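Local structure of aeromonas extracellular serine protease (Aeromonas sobria, 3WQB) at residues A[493-496]-A[497-501]. The protein cleaves peptide bonds after paired basic residues, one of them lysine, as a secreted calcium-binding serine protease of the kexin/furin type and a probable virulence factor. The protein carries 1 engineered substitution. Numbering follows the deposited sequence.
Sequences LVSP and AGTRS
The guanidinium of R500 carries V494 over one of its faces: methyl CG2 of V494 sits 3.7 Å from NH1 of R500. NE forms a salt bridge with E492 and NH2 one with E550; two carboxylates on different nitrogens should limit its rotation. V494 and R500, a non-hydrogen-bonded antiparallel pair, lie side by side on one face of the sheet, and a bend at chi3 (71°) brings the guanidinium against the valine methyl. The next pair, L493 with S501, is hydrogen-bonded both ways, L493 N to S501 O at 2.8 Å and S501 N to L493 O at 2.9 Å. Toward the turn, S495 N hydrogen-bonds T499 O in the carbonyl plane (2.9 Å, 162° at the hydrogen). The chain reverses through a type I turn with a G1 beta bulge, S495 to G498, closed by G498 N on S495 O at 2.8 Å, the donor standing well above the carbonyl plane; glycine takes the positive-phi bulge position. With chi1 at 74°, OG of S495 leans over the turn, where A497 N and T499 N give it only weak bonds; its stronger partner is E541, whose other carboxylate oxygen takes T499 OG1. This is the tip of a beta hairpin in the P-domain: strand 500-502 is an outermost strand of its four-stranded antiparallel sheet, strand 489-494 lies between it and strand 545-553, and L493 packs on W547 and on V475 and V477 of strand 471-482.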
loop_
_atom_site.group_PDB
_atom_site.type_symbol
_atom_site.label_atom_id
_atom_site.label_comp_id
_atom_site.label_asym_id
_atom_site.label_seq_id
_atom_site.Cartn_x
_atom_site.Cartn_y
_atom_site.Cartn_z
ATOM N N LEU A 493 -3.477 -20.158 -3.918
ATOM C CA LEU A 493 -4.334 -20.693 -2.865
ATOM C C LEU A 493 -5.690 -21.078 -3.444
ATOM O O LEU A 493 -6.248 -20.344 -4.271
ATOM C CB LEU A 493 -4.511 -19.665 -1.754
ATOM C CG LEU A 493 -5.258 -20.097 -0.485
ATOM C CD1 LEU A 493 -4.489 -21.175 0.267
ATOM C CD2 LEU A 493 -5.533 -18.904 0.422
ATOM N N VAL A 494 -6.211 -22.231 -3.014
ATOM C CA VAL A 494 -7.488 -22.754 -3.501
ATOM C C VAL A 494 -8.458 -22.917 -2.324
ATOM O O VAL A 494 -8.108 -23.506 -1.297
ATOM C CB VAL A 494 -7.306 -24.119 -4.229
ATOM C CG1 VAL A 494 -8.597 -24.550 -4.920
ATOM C CG2 VAL A 494 -6.153 -24.084 -5.252
ATOM N N SER A 495 -9.666 -22.382 -2.464
ATOM C CA SER A 495 -10.675 -22.458 -1.405
ATOM C C SER A 495 -11.487 -23.755 -1.494
ATOM O O SER A 495 -11.413 -24.464 -2.500
ATOM C CB SER A 495 -11.612 -21.248 -1.497
ATOM O OG SER A 495 -12.505 -21.374 -2.593
ATOM N N PRO A 496 -12.288 -24.054 -0.459
ATOM C CA PRO A 496 -13.160 -25.235 -0.506
ATOM C C PRO A 496 -14.082 -25.265 -1.732
ATOM O O PRO A 496 -14.404 -26.348 -2.229
ATOM C CB PRO A 496 -13.968 -25.128 0.799
ATOM C CG PRO A 496 -13.049 -24.404 1.728
ATOM C CD PRO A 496 -12.309 -23.405 0.864
ATOM N N ALA A 497 -14.480 -24.095 -2.232
ATOM C CA ALA A 497 -15.322 -24.002 -3.431
ATOM C C ALA A 497 -14.564 -24.277 -4.736
ATOM O O ALA A 497 -15.177 -24.395 -5.797
ATOM C CB ALA A 497 -15.965 -22.632 -3.493
ATOM N N GLY A 498 -13.239 -24.354 -4.651
ATOM C CA GLY A 498 -12.398 -24.582 -5.811
ATOM C C GLY A 498 -11.909 -23.278 -6.419
ATOM O O GLY A 498 -11.210 -23.285 -7.427
ATOM N N THR A 499 -12.295 -22.155 -5.824
ATOM C CA THR A 499 -11.822 -20.838 -6.280
ATOM C C THR A 499 -10.312 -20.703 -6.087
ATOM O O THR A 499 -9.769 -21.134 -5.072
ATOM C CB THR A 499 -12.535 -19.733 -5.493
ATOM O OG1 THR A 499 -13.943 -19.972 -5.535
ATOM C CG2 THR A 499 -12.236 -18.341 -6.057
ATOM N N ARG A 500 -9.633 -20.107 -7.059
ATOM C CA ARG A 500 -8.180 -19.984 -6.986
ATOM C C ARG A 500 -7.748 -18.530 -6.899
ATOM O O ARG A 500 -8.412 -17.640 -7.465
ATOM C CB ARG A 500 -7.542 -20.613 -8.225
ATOM C CG ARG A 500 -7.861 -22.091 -8.393
ATOM C CD ARG A 500 -7.353 -22.588 -9.735
ATOM N NE ARG A 500 -5.897 -22.665 -9.773
ATOM C CZ ARG A 500 -5.186 -23.703 -9.337
ATOM N NH1 ARG A 500 -5.785 -24.782 -8.850
ATOM N NH2 ARG A 500 -3.869 -23.670 -9.418
ATOM N N SER A 501 -6.626 -18.286 -6.216
ATOM C CA SER A 501 -6.070 -16.938 -6.112
ATOM C C SER A 501 -4.555 -17.021 -6.120
ATOM O O SER A 501 -3.964 -17.703 -5.268
ATOM C CB SER A 501 -6.527 -16.292 -4.808
ATOM O OG SER A 501 -6.003 -14.980 -4.663
#